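Local coordinates for protein catalase-3 (Neurospora crassa, PDB 4AJ9) that breaks down hydrogen peroxide into water and dioxygen with a bound heme, and so probably protects the cell from peroxide damage, at residues A113-D118 with A237-E242; N138-F143 with L187-W192; T294-E299 with N514-V519. One frame throughout, in Å; residues are numbered along the deposited sequence.

Interaction 1: A113-D118 with A237-E242; sequences ADTARD and AALVWE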
loop_
_atom_site.group_PDB
_atom_site.type_symbol
_atom_site.label_atom_id
_atom_site.label_comp_id
_atom_site.label_asym_id
_atom_site.label_seq_id
_atom_site.Cartn_x
_atom_site.Cartn_y
_atom_site.Cartn_z
ATOM N N ALA C 113 17.883 17.501 -12.864
ATOM C CA ALA C 113 17.976 18.274 -14.098
ATOM C C ALA C 113 17.978 17.416 -15.368
ATOM O O ALA C 113 18.607 16.352 -15.431
ATOM C CB ALA C 113 19.225 19.175 -14.060
ATOM N N ASP C 114 17.277 17.904 -16.383
ATOM C CA ASP C 114 17.252 17.254 -17.688
ATOM C C ASP C 114 18.656 17.121 -18.285
ATOM O O ASP C 114 18.952 16.139 -18.964
ATOM C CB ASP C 114 16.365 18.033 -18.664
ATOM C CG ASP C 114 14.872 17.818 -18.423
ATOM O OD1 ASP C 114 14.492 16.852 -17.714
ATOM O OD2 ASP C 114 14.073 18.621 -18.971
ATOM N N THR C 115 19.511 18.110 -18.037
ATOM C CA THR C 115 20.840 18.132 -18.652
ATOM C C THR C 115 21.975 17.625 -17.760
ATOM O O THR C 115 23.143 17.974 -17.972
ATOM C CB THR C 115 21.196 19.540 -19.251
ATOM O OG1 THR C 115 21.232 20.529 -18.205
ATOM C CG2 THR C 115 20.166 19.947 -20.287
ATOM N N ALA C 116 21.648 16.799 -16.769
ATOM C CA ALA C 116 22.674 15.978 -16.125
ATOM C C ALA C 116 23.308 15.106 -17.205
ATOM O O ALA C 116 22.647 14.788 -18.182
ATOM C CB ALA C 116 22.049 15.086 -15.065
ATOM N N ARG C 117 24.566 14.701 -17.033
ATOM C CA ARG C 117 25.146 13.676 -17.922
ATOM C C ARG C 117 24.654 12.282 -17.508
ATOM O O ARG C 117 24.788 11.891 -16.351
ATOM C CB ARG C 117 26.683 13.704 -17.897
ATOM C CG ARG C 117 27.303 12.553 -18.699
ATOM C CD ARG C 117 28.825 12.544 -18.657
ATOM N NE ARG C 117 29.439 13.782 -19.156
ATOM C CZ ARG C 117 29.532 14.117 -20.441
ATOM N NH1 ARG C 117 29.019 13.329 -21.376
ATOM N NH2 ARG C 117 30.124 15.256 -20.791
ATOM N N ASP C 118 24.100 11.522 -18.451
ATOM C CA ASP C 118 23.510 10.231 -18.106
ATOM C C ASP C 118 23.065 9.495 -19.353
ATOM O O ASP C 118 22.889 10.097 -20.414
ATOM C CB ASP C 118 22.299 10.447 -17.187
ATOM C CG ASP C 118 22.024 9.262 -16.279
ATOM O OD1 ASP C 118 22.730 8.238 -16.388
ATOM O OD2 ASP C 118 21.083 9.359 -15.452
ATOM N N ALA C 237 22.104 15.676 -31.935
ATOM C CA ALA C 237 22.790 16.899 -31.529
ATOM C C ALA C 237 23.072 16.842 -30.040
ATOM O O ALA C 237 22.292 16.269 -29.284
ATOM C CB ALA C 237 21.938 18.127 -31.858
ATOM N N ALA C 238 24.189 17.425 -29.614
ATOM C CA ALA C 238 24.553 17.409 -28.198
ATOM C C ALA C 238 25.115 18.741 -27.725
ATOM O O ALA C 238 25.584 19.559 -28.515
ATOM C CB ALA C 238 25.539 16.293 -27.919
ATOM N N LEU C 239 25.054 18.944 -26.417
ATOM C CA LEU C 239 25.582 20.132 -25.783
ATOM C C LEU C 239 27.062 19.900 -25.486
ATOM O O LEU C 239 27.596 18.844 -25.823
ATOM C CB LEU C 239 24.819 20.359 -24.480
ATOM C CG LEU C 239 23.291 20.375 -24.619
ATOM C CD1 LEU C 239 22.602 20.477 -23.249
ATOM C CD2 LEU C 239 22.841 21.511 -25.537
ATOM N N VAL C 240 27.726 20.876 -24.864
ATOM C CA VAL C 240 29.030 20.630 -24.250
ATOM C C VAL C 240 28.852 20.625 -22.728
ATOM O O VAL C 240 27.880 21.185 -22.223
ATOM C CB VAL C 240 30.107 21.657 -24.709
ATOM C CG1 VAL C 240 30.315 21.543 -26.220
ATOM C CG2 VAL C 240 29.713 23.081 -24.332
ATOM N N TRP C 241 29.756 19.971 -22.006
ATOM C CA TRP C 241 29.564 19.772 -20.567
ATOM C C TRP C 241 29.412 21.081 -19.781
ATOM O O TRP C 241 28.481 21.234 -18.977
ATOM C CB TRP C 241 30.674 18.900 -19.972
ATOM C CG TRP C 241 30.519 18.695 -18.494
ATOM C CD1 TRP C 241 31.421 19.025 -17.521
ATOM C CD2 TRP C 241 29.376 18.154 -17.815
ATOM N NE1 TRP C 241 30.913 18.708 -16.279
ATOM C CE2 TRP C 241 29.662 18.174 -16.433
ATOM C CE3 TRP C 241 28.142 17.652 -18.242
ATOM C CZ2 TRP C 241 28.765 17.696 -15.474
ATOM C CZ3 TRP C 241 27.241 17.191 -17.287
ATOM C CH2 TRP C 241 27.560 17.216 -15.919
ATOM N N GLU C 242 30.314 22.027 -20.028
ATOM C CA GLU C 242 30.280 23.314 -19.338
ATOM C C GLU C 242 28.958 24.057 -19.558
ATOM O O GLU C 242 28.548 24.842 -18.719
ATOM C CB GLU C 242 31.485 24.196 -19.729
ATOM C CG GLU C 242 31.703 24.390 -21.220
ATOM C CD GLU C 242 32.583 23.316 -21.855
ATOM O OE1 GLU C 242 32.639 22.179 -21.334
ATOM O OE2 GLU C 242 33.217 23.616 -22.893
#

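Interaction 2: N138-F143 with L187-W192; sequences NNIPVF and LHTLFW. With HEM (protoporphyrin IX containing Fe), chain Y; ACT (acetate ion), chain B.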
loop_
_atom_site.group_PDB
_atom_site.type_symbol
_atom_site.label_atom_id
_atom_site.label_comp_id
_atom_site.label_asym_id
_atom_site.label_seq_id
_atom_site.Cartn_x
_atom_site.Cartn_y
_atom_site.Cartn_z
ATOM N N ASN C 138 16.941 2.728 -24.729
ATOM C CA ASN C 138 17.728 3.887 -24.312
ATOM C C ASN C 138 18.286 4.605 -25.533
ATOM O O ASN C 138 18.096 4.142 -26.653
ATOM C CB ASN C 138 18.882 3.458 -23.398
ATOM C CG ASN C 138 18.420 3.180 -21.983
ATOM O OD1 ASN C 138 17.406 3.714 -21.551
ATOM N ND2 ASN C 138 19.154 2.331 -21.259
ATOM N N ASN C 139 18.974 5.724 -25.323
ATOM C CA ASN C 139 19.539 6.469 -26.451
ATOM C C ASN C 139 20.964 6.026 -26.773
ATOM O O ASN C 139 21.657 6.676 -27.561
ATOM C CB ASN C 139 19.508 7.978 -26.190
ATOM C CG ASN C 139 20.586 8.427 -25.227
ATOM O OD1 ASN C 139 20.905 7.734 -24.251
ATOM N ND2 ASN C 139 21.182 9.586 -25.513
ATOM N N ILE C 140 21.378 4.929 -26.138
ATOM C CA ILE C 140 22.699 4.314 -26.310
ATOM C C ILE C 140 22.461 2.822 -26.534
ATOM O O ILE C 140 21.594 2.240 -25.895
ATOM C CB ILE C 140 23.551 4.525 -25.056
ATOM C CG1 ILE C 140 23.982 5.997 -24.971
ATOM C CG2 ILE C 140 24.754 3.580 -25.027
ATOM C CD1 ILE C 140 24.562 6.383 -23.606
ATOM N N PRO C 141 23.203 2.209 -27.476
ATOM C CA PRO C 141 22.827 0.879 -27.977
ATOM C C PRO C 141 23.338 -0.287 -27.147
ATOM O O PRO C 141 23.015 -1.427 -27.460
ATOM C CB PRO C 141 23.475 0.838 -29.368
ATOM C CG PRO C 141 24.658 1.737 -29.240
ATOM C CD PRO C 141 24.200 2.862 -28.339
ATOM N N VAL C 142 24.135 -0.011 -26.121
ATOM C CA VAL C 142 24.676 -1.070 -25.287
ATOM C C VAL C 142 24.440 -0.746 -23.816
ATOM O O VAL C 142 24.362 0.415 -23.431
ATOM C CB VAL C 142 26.194 -1.267 -25.524
ATOM C CG1 VAL C 142 26.452 -1.780 -26.943
ATOM C CG2 VAL C 142 26.947 0.044 -25.254
ATOM N N PHE C 143 24.334 -1.772 -22.990
ATOM C CA PHE C 143 24.136 -1.541 -21.572
ATOM C C PHE C 143 25.356 -1.940 -20.736
ATOM O O PHE C 143 26.232 -2.640 -21.225
ATOM C CB PHE C 143 22.875 -2.232 -21.075
ATOM C CG PHE C 143 22.314 -1.602 -19.833
ATOM C CD1 PHE C 143 21.685 -0.369 -19.898
ATOM C CD2 PHE C 143 22.458 -2.212 -18.608
ATOM C CE1 PHE C 143 21.179 0.227 -18.757
ATOM C CE2 PHE C 143 21.965 -1.621 -17.461
ATOM C CZ PHE C 143 21.328 -0.396 -17.532
ATOM N N LEU C 187 32.404 -0.660 -19.260
ATOM C CA LEU C 187 33.216 0.366 -19.918
ATOM C C LEU C 187 32.615 0.850 -21.233
ATOM O O LEU C 187 32.829 2.001 -21.648
ATOM C CB LEU C 187 34.652 -0.120 -20.126
ATOM C CG LEU C 187 35.413 -0.319 -18.816
ATOM C CD1 LEU C 187 36.680 -1.120 -19.059
ATOM C CD2 LEU C 187 35.724 1.024 -18.139
ATOM N N HIS C 188 31.853 -0.007 -21.895
ATOM C CA HIS C 188 31.346 0.373 -23.210
ATOM C C HIS C 188 30.274 1.438 -23.056
ATOM O O HIS C 188 30.390 2.535 -23.611
ATOM C CB HIS C 188 30.845 -0.838 -24.013
ATOM C CG HIS C 188 30.619 -0.544 -25.470
ATOM N ND1 HIS C 188 30.104 -1.477 -26.349
ATOM C CD2 HIS C 188 30.831 0.580 -26.197
ATOM C CE1 HIS C 188 30.006 -0.936 -27.552
ATOM N NE2 HIS C 188 30.437 0.312 -27.487
ATOM N N THR C 189 29.238 1.132 -22.286
ATOM C CA THR C 189 28.190 2.110 -22.056
ATOM C C THR C 189 28.779 3.371 -21.432
ATOM O O THR C 189 28.344 4.478 -21.734
ATOM C CB THR C 189 27.050 1.537 -21.179
ATOM O OG1 THR C 189 26.496 0.389 -21.823
ATOM C CG2 THR C 189 25.935 2.572 -20.987
ATOM N N LEU C 190 29.795 3.212 -20.586
ATOM C CA LEU C 190 30.439 4.367 -19.980
ATOM C C LEU C 190 30.963 5.343 -21.050
ATOM O O LEU C 190 30.695 6.543 -20.991
ATOM C CB LEU C 190 31.557 3.925 -19.030
ATOM C CG LEU C 190 32.336 5.031 -18.309
ATOM C CD1 LEU C 190 31.431 5.891 -17.403
ATOM C CD2 LEU C 190 33.480 4.416 -17.520
ATOM N N PHE C 191 31.695 4.827 -22.034
ATOM C CA PHE C 191 32.229 5.665 -23.114
ATOM C C PHE C 191 31.120 6.416 -23.856
ATOM O O PHE C 191 31.262 7.595 -24.192
ATOM C CB PHE C 191 33.072 4.823 -24.089
ATOM C CG PHE C 191 34.536 4.771 -23.738
ATOM C CD1 PHE C 191 34.948 4.356 -22.480
ATOM C CD2 PHE C 191 35.497 5.172 -24.652
ATOM C CE1 PHE C 191 36.289 4.330 -22.152
ATOM C CE2 PHE C 191 36.840 5.149 -24.327
ATOM C CZ PHE C 191 37.236 4.731 -23.075
ATOM N N TRP C 192 30.010 5.734 -24.118
ATOM C CA TRP C 192 28.873 6.382 -24.759
ATOM C C TRP C 192 28.306 7.492 -23.865
ATOM O O TRP C 192 27.936 8.568 -24.347
ATOM C CB TRP C 192 27.763 5.370 -25.057
ATOM C CG TRP C 192 27.982 4.493 -26.288
ATOM C CD1 TRP C 192 28.691 3.324 -26.343
ATOM C CD2 TRP C 192 27.458 4.706 -27.615
ATOM N NE1 TRP C 192 28.646 2.803 -27.619
ATOM C CE2 TRP C 192 27.896 3.627 -28.415
ATOM C CE3 TRP C 192 26.653 5.691 -28.196
ATOM C CZ2 TRP C 192 27.569 3.512 -29.767
ATOM C CZ3 TRP C 192 26.338 5.584 -29.546
ATOM C CH2 TRP C 192 26.790 4.494 -30.314
HETATM C CHA HEM Y . 12.834 1.709 -16.091
HETATM C CHB HEM Y . 15.485 1.049 -20.119
HETATM C CHC HEM Y . 17.897 -2.516 -17.896
HETATM C CHD HEM Y . 14.687 -2.426 -14.269
HETATM C C1A HEM Y . 13.361 1.883 -17.359
HETATM C C2A HEM Y . 12.982 2.906 -18.327
HETATM C C3A HEM Y . 13.729 2.727 -19.431
HETATM C C4A HEM Y . 14.586 1.579 -19.210
HETATM C CMA HEM Y . 13.694 3.560 -20.735
HETATM C CAA HEM Y . 11.938 4.028 -18.081
HETATM C CBA HEM Y . 10.585 3.692 -18.701
HETATM C CGA HEM Y . 9.670 4.873 -18.509
HETATM O O1A HEM Y . 8.725 4.779 -17.687
HETATM O O2A HEM Y . 9.890 5.920 -19.174
HETATM C C1B HEM Y . 16.334 -0.017 -19.889
HETATM C C2B HEM Y . 17.202 -0.642 -20.872
HETATM C C3B HEM Y . 17.889 -1.616 -20.255
HETATM C C4B HEM Y . 17.453 -1.652 -18.873
HETATM C CMB HEM Y . 17.277 -0.178 -22.345
HETATM C CAB HEM Y . 18.919 -2.609 -20.847
HETATM C CBB HEM Y . 18.886 -2.932 -22.145
HETATM C C1C HEM Y . 17.182 -2.847 -16.770
HETATM C C2C HEM Y . 17.368 -4.040 -15.957
HETATM C C3C HEM Y . 16.488 -3.982 -14.954
HETATM C C4C HEM Y . 15.694 -2.793 -15.120
HETATM C CMC HEM Y . 18.432 -5.128 -16.195
HETATM C CAC HEM Y . 16.235 -5.008 -13.841
HETATM C CBC HEM Y . 16.410 -6.306 -14.099
HETATM C C1D HEM Y . 13.907 -1.316 -14.401
HETATM C C2D HEM Y . 12.860 -0.953 -13.482
HETATM C C3D HEM Y . 12.284 0.337 -14.048
HETATM C C4D HEM Y . 13.032 0.618 -15.254
HETATM C CMD HEM Y . 12.442 -1.723 -12.211
HETATM C CAD HEM Y . 11.124 1.159 -13.465
HETATM C CBD HEM Y . 9.864 0.740 -14.214
HETATM C CGD HEM Y . 8.668 1.422 -13.606
HETATM O O1D HEM Y . 7.634 1.534 -14.307
HETATM O O2D HEM Y . 8.764 1.877 -12.437
HETATM N NA HEM Y . 14.335 1.095 -17.938
HETATM N NB HEM Y . 16.512 -0.663 -18.693
HETATM N NC HEM Y . 16.149 -2.114 -16.228
HETATM N ND HEM Y . 13.979 -0.383 -15.428
HETATM FE FE HEM Y . 15.179 -0.558 -17.146
HETATM C C ACT B . 22.152 11.675 -28.865
HETATM O O ACT B . 22.459 10.916 -29.807
HETATM O OXT ACT B . 21.677 11.100 -27.851
HETATM C CH3 ACT B . 22.352 13.169 -28.972
HETATM O O HOH W 1 28.895 -1.575 -21.446
#

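Interaction 3: T294-E299 with N514-V519; sequences TKFLPE and NVTRGV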
loop_
_atom_site.group_PDB
_atom_site.type_symbol
_atom_site.label_atom_id
_atom_site.label_comp_id
_atom_site.label_asym_id
_atom_site.label_seq_id
_atom_site.Cartn_x
_atom_site.Cartn_y
_atom_site.Cartn_z
ATOM N N THR C 294 26.159 -5.890 -24.076
ATOM C CA THR C 294 27.243 -4.918 -23.998
ATOM C C THR C 294 27.864 -4.697 -25.370
ATOM O O THR C 294 28.859 -3.995 -25.487
ATOM C CB THR C 294 28.360 -5.349 -22.995
ATOM O OG1 THR C 294 29.028 -6.520 -23.482
ATOM C CG2 THR C 294 27.759 -5.648 -21.600
ATOM N N LYS C 295 27.276 -5.306 -26.399
ATOM C CA LYS C 295 27.806 -5.213 -27.754
ATOM C C LYS C 295 26.723 -4.695 -28.692
ATOM O O LYS C 295 25.547 -5.003 -28.506
ATOM C CB LYS C 295 28.266 -6.585 -28.252
ATOM C CG LYS C 295 29.192 -7.360 -27.314
ATOM C CD LYS C 295 30.633 -6.905 -27.438
ATOM C CE LYS C 295 31.567 -7.801 -26.620
ATOM N NZ LYS C 295 31.157 -7.894 -25.191
ATOM N N PHE C 296 27.117 -3.897 -29.683
ATOM C CA PHE C 296 26.226 -3.566 -30.795
ATOM C C PHE C 296 26.719 -4.196 -32.100
ATOM O O PHE C 296 27.866 -4.609 -32.195
ATOM C CB PHE C 296 25.996 -2.048 -30.949
ATOM C CG PHE C 296 27.218 -1.264 -31.366
ATOM C CD1 PHE C 296 27.554 -1.134 -32.708
ATOM C CD2 PHE C 296 28.016 -0.641 -30.418
ATOM C CE1 PHE C 296 28.672 -0.413 -33.092
ATOM C CE2 PHE C 296 29.135 0.077 -30.787
ATOM C CZ PHE C 296 29.470 0.194 -32.127
ATOM N N LEU C 297 25.838 -4.291 -33.090
ATOM C CA LEU C 297 26.196 -4.876 -34.376
ATOM C C LEU C 297 26.569 -3.783 -35.370
ATOM O O LEU C 297 25.708 -3.007 -35.788
ATOM C CB LEU C 297 25.026 -5.703 -34.916
ATOM C CG LEU C 297 25.239 -6.450 -36.237
ATOM C CD1 LEU C 297 26.344 -7.467 -36.101
ATOM C CD2 LEU C 297 23.948 -7.128 -36.664
ATOM N N PRO C 298 27.856 -3.708 -35.752
ATOM C CA PRO C 298 28.270 -2.693 -36.725
ATOM C C PRO C 298 27.362 -2.696 -37.951
ATOM O O PRO C 298 27.013 -3.763 -38.451
ATOM C CB PRO C 298 29.684 -3.134 -37.092
ATOM C CG PRO C 298 30.189 -3.752 -35.830
ATOM C CD PRO C 298 29.006 -4.465 -35.224
ATOM N N GLU C 299 26.966 -1.517 -38.418
ATOM C CA GLU C 299 26.053 -1.419 -39.547
ATOM C C GLU C 299 26.679 -1.909 -40.845
ATOM O O GLU C 299 25.973 -2.183 -41.811
ATOM C CB GLU C 299 25.550 0.015 -39.706
ATOM C CG GLU C 299 24.516 0.376 -38.646
ATOM C CD GLU C 299 24.072 1.804 -38.724
ATOM O OE1 GLU C 299 23.873 2.303 -39.853
ATOM O OE2 GLU C 299 23.927 2.422 -37.646
ATOM N N ASN C 514 39.864 -0.401 -35.942
ATOM C CA ASN C 514 38.602 -0.475 -36.676
ATOM C C ASN C 514 37.654 0.693 -36.376
ATOM O O ASN C 514 37.634 1.234 -35.270
ATOM C CB ASN C 514 37.925 -1.827 -36.435
ATOM C CG ASN C 514 38.682 -2.972 -37.089
ATOM O OD1 ASN C 514 39.022 -2.904 -38.268
ATOM N ND2 ASN C 514 38.965 -4.018 -36.323
ATOM N N VAL C 515 36.883 1.093 -37.380
ATOM C CA VAL C 515 35.916 2.168 -37.219
ATOM C C VAL C 515 34.571 1.682 -37.740
ATOM O O VAL C 515 34.513 0.771 -38.560
ATOM C CB VAL C 515 36.322 3.404 -38.021
ATOM C CG1 VAL C 515 37.653 3.956 -37.520
ATOM C CG2 VAL C 515 36.410 3.057 -39.494
ATOM N N THR C 516 33.493 2.288 -37.263
ATOM C CA THR C 516 32.158 1.943 -37.746
ATOM C C THR C 516 31.315 3.206 -37.868
ATOM O O THR C 516 31.542 4.177 -37.159
ATOM C CB THR C 516 31.460 0.923 -36.825
ATOM O OG1 THR C 516 30.217 0.529 -37.411
ATOM C CG2 THR C 516 31.214 1.513 -35.430
ATOM N N ARG C 517 30.351 3.191 -38.779
ATOM C CA ARG C 517 29.527 4.363 -39.029
ATOM C C ARG C 517 28.355 4.443 -38.069
ATOM O O ARG C 517 27.990 3.459 -37.421
ATOM C CB ARG C 517 28.971 4.336 -40.455
ATOM C CG ARG C 517 27.929 3.233 -40.705
ATOM C CD ARG C 517 27.333 3.373 -42.106
ATOM N NE ARG C 517 26.284 2.398 -42.397
ATOM C CZ ARG C 517 26.421 1.380 -43.244
ATOM N NH1 ARG C 517 27.570 1.200 -43.885
ATOM N NH2 ARG C 517 25.410 0.541 -43.458
ATOM N N GLY C 518 27.749 5.617 -37.998
ATOM C CA GLY C 518 26.484 5.753 -37.303
ATOM C C GLY C 518 26.559 5.966 -35.803
ATOM O O GLY C 518 25.524 5.934 -35.137
ATOM N N VAL C 519 27.754 6.184 -35.254
ATOM C CA VAL C 519 27.853 6.381 -33.809
ATOM C C VAL C 519 28.271 7.800 -33.427
ATOM O O VAL C 519 28.150 8.209 -32.261
ATOM C CB VAL C 519 28.765 5.315 -33.131
ATOM C CG1 VAL C 519 28.217 3.904 -33.386
ATOM C CG2 VAL C 519 30.176 5.428 -33.633
HETATM O O HOH W 2 22.897 0.999 -42.144
HETATM O O HOH W 3 27.742 0.776 -36.992
HETATM O O HOH W 4 23.270 4.312 -35.780
#

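Interaction 1: A113-D118 with A237-E242
Arg-117 lies against the six-membered part of the Trp-241 indole and makes the larger part of this contact. Its CB is 3.6 Å from Trp-241 CZ3, an oblique approach. Further out, Arg-117 NE stands 4.1 Å above the indole plane and is displaced toward the rim, while Arg-117 NH2 passes 3.8 Å from Trp-241 CB, which lies at the guanidinium edge. Guanidinium and indole planes are 38° apart, so the two flat groups are clearly tilted, not stacked. The bend that brings this about is at chi3 (-58°), after CG and CD have run straight out from the backbone; it turns the guanidinium back along the indole, toward the tryptophan's own CB. No hydrogen bond joins the segments. Arg-117 NH1 donates to the carbonyl O of Ala-193, and Trp-241 also meets Phe-466 of helix 454-468, the two rings edge-to-face.

A smaller apolar contact lies beside this one. Thr-115 CG2 touches Leu-239 CD1 at 3.9 Å, the two side chains crossing at about a right angle. With chi1 at 62°, the methyl is anti to the carbonyl carbon and faces the leucine, while OG1 is hydrogen-bonded to the carbonyl O of Ala-244.

Thr-115 sits in a type I beta turn from Ala-113 to Ala-116, and Val-240 is the N-cap residue of helix 241-250. The contact is thus buried packing of an inter-strand loop of the catalase barrel against the start of a helix.

Interaction 2: N138-F143 with L187-W192
Pro-141 lies over one face of the Trp-192 indole, with its CD 3.5 Å from the centroid of the six-membered ring and only 4° off the normal, a well-centred CH-pi contact. Ile-140 closes in beside it, CG2 being 3.5 Å from Trp-192 CB. Val-142 CG2 sits 3.7 Å from the centroid of the His-188 ring, again over the face, and also meets Trp-192 CD1 at 3.9 Å. With chi1 at -79°, the tryptophan CG lies beside its backbone N, which lays the indole along the 140-142 loop. Replacing Trp-192 by an alanine is likely to leave Pro-141 without its aromatic platform and Val-142 CG2 without its indole neighbour.

Toward Phe-143 the packing becomes looser and polar. Thr-189 OG1 donates to Val-142 O, although its position is less certain, and water 1 bridges Phe-143 O and Thr-189 N at 2.9 Å from each. The heme vinyl carbon CAB lies over one face of the Phe-143 ring, offset toward its rim.

The loop following strand 131-138 separates the heme pocket from helix 187-193; helix 443-450 flanks His-188 and Trp-192, helix 474-487 packs on Leu-187 and Phe-191, and helix 174-182 covers Leu-190, which points away from the loop.

Interaction 3: T294-E299 with N514-V519
Neither segment has regular secondary structure, and no direct hydrogen bond crosses between them. Their backbones come closest at Pro-298 and Thr-516, where the CA atoms are 6.1 Å apart, and remain near at Glu-299 and Arg-517. Gly-518 has a positive phi of 85°, at which a side chain would run into the preceding carbonyl; a CB there would also clash with Glu-299 OE2.

Glu-299 and Arg-517 cross at about a right angle, with carboxylate and guanidinium planes 84° apart, so they do not pair side by side; the salt bridge is a long one, from Glu-299 OE1 to Arg-517 NE at 3.5 Å. Glu-299 CB lies over one face of the guanidinium, and water 2, in the guanidinium plane, links Arg-517 NH2 (2.9 Å) to Glu-299 OE1. Water 3 accepts from Glu-299 N at 2.8 Å and donates to Arg-517 O and Thr-516 OG1, the latter also hydrogen-bonded to Glu-300. On the apolar side, Thr-516 CG2 meets the edge of the Phe-296 ring, 4.0 Å from Phe-296 CE1, and Val-519 CG1 lies 4.1 Å from Phe-296 CZ.

The chemistry is divided: a buried aromatic end, and a partly exposed end where ordered waters carry most of the polar linkage. The charge pair probably adds modestly, since its groups meet at long range and near solvent.

In the fold
From the N terminus, segment 113-118 comes first, between strands 96-104 and 121-128, and segment 237-242 closes interaction 1 at the start of helix 241-250. Interaction 2 is nested inside that loop: 138-143 follows strand 131-138 beside the heme, and 187-192 meets it across 43 intervening residues. Interaction 3 follows in series, tying the loop between barrel strands 270-278 and 305-314 to the connection from the C-terminal helices to strand 533-537 of the parallel sheet. Interactions 2 and 3 touch, through a probable hydrogen bond from His-188 ND1 to Thr-294 O and packing of Trp-192 on Val-519. Interaction 1 stands apart, its nearest atoms about 5 Å from interaction 2.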